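Local atomic coordinates of putative diguanylate cyclase (GGDEF) with PAS/PAC domain (Rhodopseudomonas palustris, PDB entry 3LIF), a protein that probably makes cyclic di-GMP from two GTP molecules, this chain being the extracellular PDC-fold sensor domain of the membrane protein. Residues D40-V43 with S44-W48; P54-N57 with E58-A62. All coordinates share one frame; numbering follows the deposited sequence.

Contact 1 of 2, residues D40-V43 with S44-W48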
loop_
_atom_site.group_PDB
_atom_site.type_symbol
_atom_site.label_atom_id
_atom_site.label_comp_id
_atom_site.label_asym_id
_atom_site.label_seq_id
_atom_site.Cartn_x
_atom_site.Cartn_y
_atom_site.Cartn_z
ATOM N N ASP A 40 11.942 -2.344 -10.661
ATOM C CA ASP A 40 12.484 -2.109 -11.995
ATOM C C ASP A 40 14.011 -2.391 -12.146
ATOM O O ASP A 40 14.458 -3.070 -13.063
ATOM C CB ASP A 40 12.042 -0.759 -12.513
ATOM C CG ASP A 40 11.677 -0.847 -13.908
ATOM O OD1 ASP A 40 12.208 -1.835 -14.474
ATOM O OD2 ASP A 40 10.875 -0.027 -14.436
ATOM N N ASP A 41 14.822 -1.947 -11.199
ATOM C CA ASP A 41 16.225 -2.362 -11.258
ATOM C C ASP A 41 16.185 -3.887 -11.429
ATOM O O ASP A 41 16.981 -4.458 -12.169
ATOM C CB ASP A 41 17.031 -2.001 -9.988
ATOM C CG ASP A 41 17.510 -0.547 -9.968
ATOM O OD1 ASP A 41 17.319 0.151 -10.994
ATOM O OD2 ASP A 41 18.065 -0.116 -8.920
ATOM N N ILE A 42 15.258 -4.568 -10.757
ATOM C CA ILE A 42 15.334 -6.012 -10.775
ATOM C C ILE A 42 14.813 -6.558 -12.105
ATOM O O ILE A 42 15.411 -7.459 -12.656
ATOM C CB ILE A 42 14.616 -6.631 -9.587
ATOM C CG1 ILE A 42 15.295 -6.191 -8.289
ATOM C CG2 ILE A 42 14.540 -8.166 -9.725
ATOM C CD1 ILE A 42 14.434 -6.433 -7.092
ATOM N N VAL A 43 13.740 -6.006 -12.644
ATOM C CA VAL A 43 13.344 -6.489 -13.916
ATOM C C VAL A 43 14.579 -6.542 -14.774
ATOM O O VAL A 43 14.805 -7.531 -15.471
ATOM C CB VAL A 43 12.260 -5.659 -14.586
ATOM C CG1 VAL A 43 12.224 -5.896 -16.086
ATOM C CG2 VAL A 43 10.948 -6.042 -14.016
ATOM N N SER A 44 15.418 -5.512 -14.686
ATOM C CA SER A 44 16.581 -5.380 -15.604
ATOM C C SER A 44 17.682 -6.347 -15.286
ATOM O O SER A 44 18.147 -7.055 -16.153
ATOM C CB SER A 44 17.109 -3.950 -15.686
ATOM O OG SER A 44 16.208 -3.194 -16.487
ATOM N N PHE A 45 18.115 -6.394 -14.051
ATOM C CA PHE A 45 19.074 -7.418 -13.738
ATOM C C PHE A 45 18.626 -8.783 -14.377
ATOM O O PHE A 45 19.166 -9.176 -15.425
ATOM C CB PHE A 45 19.215 -7.525 -12.264
ATOM C CG PHE A 45 20.383 -8.271 -11.851
ATOM C CD1 PHE A 45 21.633 -7.710 -11.951
ATOM C CD2 PHE A 45 20.247 -9.550 -11.338
ATOM C CE1 PHE A 45 22.776 -8.415 -11.520
ATOM C CE2 PHE A 45 21.371 -10.288 -10.904
ATOM C CZ PHE A 45 22.648 -9.717 -10.995
HETATM N N MSE A 46 17.639 -9.483 -13.783
HETATM C CA MSE A 46 17.005 -10.659 -14.417
HETATM C C MSE A 46 17.114 -10.676 -15.966
HETATM O O MSE A 46 17.610 -11.667 -16.504
HETATM C CB MSE A 46 15.530 -10.809 -14.042
HETATM C CG MSE A 46 15.202 -11.053 -12.615
HETATM SE SE MSE A 46 16.521 -12.009 -11.658
HETATM C CE MSE A 46 16.165 -13.800 -12.358
ATOM N N LYS A 47 16.659 -9.618 -16.662
ATOM C CA LYS A 47 16.744 -9.561 -18.139
ATOM C C LYS A 47 18.129 -9.954 -18.658
ATOM O O LYS A 47 18.271 -10.942 -19.414
ATOM C CB LYS A 47 16.357 -8.217 -18.729
ATOM C CG LYS A 47 15.942 -8.343 -20.176
ATOM C CD LYS A 47 15.470 -7.028 -20.897
ATOM C CE LYS A 47 14.126 -6.427 -20.415
ATOM N NZ LYS A 47 12.855 -7.196 -20.780
ATOM N N TRP A 48 19.193 -9.277 -18.245
ATOM C CA TRP A 48 20.428 -9.917 -18.611
ATOM C C TRP A 48 21.192 -10.678 -17.545
ATOM O O TRP A 48 22.409 -10.711 -17.522
ATOM C CB TRP A 48 21.276 -9.097 -19.580
ATOM C CG TRP A 48 21.520 -7.714 -19.237
ATOM C CD1 TRP A 48 20.712 -6.667 -19.479
ATOM C CD2 TRP A 48 22.715 -7.200 -18.650
ATOM N NE1 TRP A 48 21.314 -5.513 -19.049
ATOM C CE2 TRP A 48 22.553 -5.815 -18.541
ATOM C CE3 TRP A 48 23.909 -7.787 -18.191
ATOM C CZ2 TRP A 48 23.535 -4.993 -17.983
ATOM C CZ3 TRP A 48 24.884 -6.981 -17.653
ATOM C CH2 TRP A 48 24.690 -5.599 -17.546
#
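Ile42 lies alongside the selenomethionine Met46 one turn further on, the two side chains pointing the same way from the last turns of helix 5-47. The touch is made by the branch methyl of the isoleucine: Ile42 CG2 sits 4.1 Å from Met46 CG. With CG2 anti to the backbone N (CG1 at chi1 -63°), that methyl is the branch turned along the helix to Met46, whose own chain bends at chi2 and chi3 and carries the selenium away from residues 40-43. The backbone beneath is alpha-helical, though not evenly bonded. Phe45 N reaches Asp41 O at 2.9 Å in a nearly straight bond, and Lys47 N reaches Val43 O at 3.0 Å, whereas the bond from Met46 N to Ile42 O is weak. Trp48 is the first residue to leave helical geometry, so the contact belongs to the helix's C-terminal end. Of the apolar residues here, Ile42 faces Val73 and Ile75 of strand 70-76 and Val145 of strand 141-149, Met46 rests on Phe142, and Val43 joins Met46 on Leu134 of strand 126-135, so that the helix end lies against one five-stranded antiparallel sheet of the PDC fold.

Contact 2 of 2, residues P54-N57 with E58-A62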
loop_
_atom_site.group_PDB
_atom_site.type_symbol
_atom_site.label_atom_id
_atom_site.label_comp_id
_atom_site.label_asym_id
_atom_site.label_seq_id
_atom_site.Cartn_x
_atom_site.Cartn_y
_atom_site.Cartn_z
ATOM N N PRO A 54 23.597 -18.140 -6.024
ATOM C CA PRO A 54 23.104 -17.951 -4.642
ATOM C C PRO A 54 23.599 -16.676 -3.992
ATOM O O PRO A 54 23.217 -16.384 -2.853
ATOM C CB PRO A 54 23.690 -19.146 -3.900
ATOM C CG PRO A 54 23.653 -20.237 -4.949
ATOM C CD PRO A 54 23.978 -19.553 -6.267
ATOM N N VAL A 55 24.445 -15.919 -4.685
ATOM C CA VAL A 55 24.915 -14.667 -4.098
ATOM C C VAL A 55 23.808 -13.594 -4.089
ATOM O O VAL A 55 23.641 -12.856 -3.097
ATOM C CB VAL A 55 26.212 -14.110 -4.783
ATOM C CG1 VAL A 55 25.872 -13.227 -6.066
ATOM C CG2 VAL A 55 27.015 -13.310 -3.733
ATOM N N PHE A 56 23.106 -13.516 -5.221
ATOM C CA PHE A 56 21.892 -12.747 -5.411
ATOM C C PHE A 56 20.909 -12.768 -4.221
ATOM O O PHE A 56 20.300 -11.760 -3.882
ATOM C CB PHE A 56 21.203 -13.279 -6.661
ATOM C CG PHE A 56 20.208 -12.346 -7.241
ATOM C CD1 PHE A 56 20.566 -11.047 -7.551
ATOM C CD2 PHE A 56 18.899 -12.759 -7.464
ATOM C CE1 PHE A 56 19.648 -10.155 -8.092
ATOM C CE2 PHE A 56 17.943 -11.859 -8.001
ATOM C CZ PHE A 56 18.328 -10.547 -8.337
ATOM N N ASN A 57 20.749 -13.897 -3.564
ATOM C CA ASN A 57 19.949 -13.867 -2.369
ATOM C C ASN A 57 20.439 -12.832 -1.360
ATOM O O ASN A 57 19.632 -12.137 -0.736
ATOM C CB ASN A 57 19.845 -15.242 -1.754
ATOM C CG ASN A 57 19.090 -16.203 -2.638
ATOM O OD1 ASN A 57 18.215 -15.806 -3.414
ATOM N ND2 ASN A 57 19.414 -17.474 -2.528
ATOM N N GLU A 58 21.755 -12.715 -1.191
ATOM C CA GLU A 58 22.343 -11.665 -0.340
ATOM C C GLU A 58 22.050 -10.298 -0.912
ATOM O O GLU A 58 21.720 -9.403 -0.181
ATOM C CB GLU A 58 23.860 -11.835 -0.236
ATOM C CG GLU A 58 24.292 -12.962 0.697
ATOM C CD GLU A 58 23.581 -12.891 2.061
ATOM O OE1 GLU A 58 23.871 -11.943 2.852
ATOM O OE2 GLU A 58 22.712 -13.782 2.325
ATOM N N ARG A 59 22.192 -10.147 -2.222
ATOM C CA ARG A 59 21.925 -8.874 -2.848
ATOM C C ARG A 59 20.490 -8.472 -2.468
ATOM O O ARG A 59 20.277 -7.333 -1.971
ATOM C CB ARG A 59 22.133 -8.910 -4.378
ATOM C CG ARG A 59 22.799 -7.660 -5.042
ATOM C CD ARG A 59 22.433 -7.438 -6.581
ATOM N NE ARG A 59 21.107 -6.787 -6.804
ATOM C CZ ARG A 59 20.889 -5.563 -7.299
ATOM N NH1 ARG A 59 21.878 -4.785 -7.683
ATOM N NH2 ARG A 59 19.655 -5.134 -7.416
ATOM N N LEU A 60 19.522 -9.389 -2.658
ATOM C CA LEU A 60 18.117 -9.143 -2.288
ATOM C C LEU A 60 17.955 -8.820 -0.817
ATOM O O LEU A 60 17.176 -7.962 -0.443
ATOM C CB LEU A 60 17.228 -10.329 -2.622
ATOM C CG LEU A 60 17.076 -10.551 -4.123
ATOM C CD1 LEU A 60 16.042 -11.572 -4.349
ATOM C CD2 LEU A 60 16.692 -9.331 -4.860
ATOM N N ARG A 61 18.682 -9.511 0.031
ATOM C CA ARG A 61 18.552 -9.224 1.429
ATOM C C ARG A 61 19.117 -7.834 1.742
ATOM O O ARG A 61 18.714 -7.175 2.709
ATOM C CB ARG A 61 19.250 -10.303 2.238
ATOM C CG ARG A 61 20.155 -9.789 3.378
ATOM C CD ARG A 61 20.150 -10.847 4.457
ATOM N NE ARG A 61 18.792 -11.405 4.439
ATOM C CZ ARG A 61 18.241 -12.159 5.392
ATOM N NH1 ARG A 61 18.942 -12.485 6.483
ATOM N NH2 ARG A 61 16.978 -12.580 5.251
ATOM N N ALA A 62 20.055 -7.384 0.923
ATOM C CA ALA A 62 20.704 -6.105 1.176
ATOM C C ALA A 62 19.693 -5.047 0.803
ATOM O O ALA A 62 19.374 -4.150 1.582
ATOM C CB ALA A 62 21.981 -5.953 0.316
#
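Residues 54-57 and 58-62 run on without a break as the opening turns of helix 55-66, with Phe56 CA 4.6 Å from Arg59 CA across the join. Val55 O accepts two backbone N-H groups, a weak bond from Glu58 N and a fuller one from Arg59 N, which comes in the carbonyl plane on a lone pair at 3.2 Å. Leu60 N then meets Phe56 O at 2.8 Å with an N-H...O angle of 175°, and Arg61 N meets Asn57 O at 2.9 Å. Just ahead of this first turn, Ser53 OG takes the N-H of Val55. In the PDC fold of this sensor domain, the short helix follows the long N-terminal one and precedes the strands of a five-stranded antiparallel sheet. Phe56 carries the side-chain contact: its CG stands anti to the backbone N (chi1 -161°), which brings the ring along the helix to Arg59 and Leu60. Leu60 lies over one face near the rim, its CD2 4.0 Å from Phe56 CZ. Arg59 approaches obliquely, NE 3.9 Å from Phe56 CE1, with the guanidinium and ring planes only 18° apart. Beyond the segments Phe45 and Tyr84 also meet the ring, the latter edge-to-face. The polar ends of Asn57 and Arg61 turn to the chain around strand 82-85: Asn57 OD1 accepts the N-H of Ala85, and Arg61 NH2 donates to the carbonyl of Ser86.

Along the chain contact 1 closes before contact 2 opens: one ends the long helix 5-47, the other begins helix 55-66, and a short loop joins them. Their centres are 14 Å apart, on the same side of the chain's centre, and the two helices touch directly. The rings of Phe45 and Phe56 meet with planes at about 10°, Met46 SE lies 3.9 Å from Phe56 CE2, and Ile42 CD1 comes within 4.3 Å of Leu60 CD2. Both helices also meet the same antiparallel sheet, 40-48 through its central strands and 54-62 through edge strand 82-85. Together they form a helical hairpin on one of the sensor domain's two sheets, tying the long helix's C-terminal end to the next helix's start.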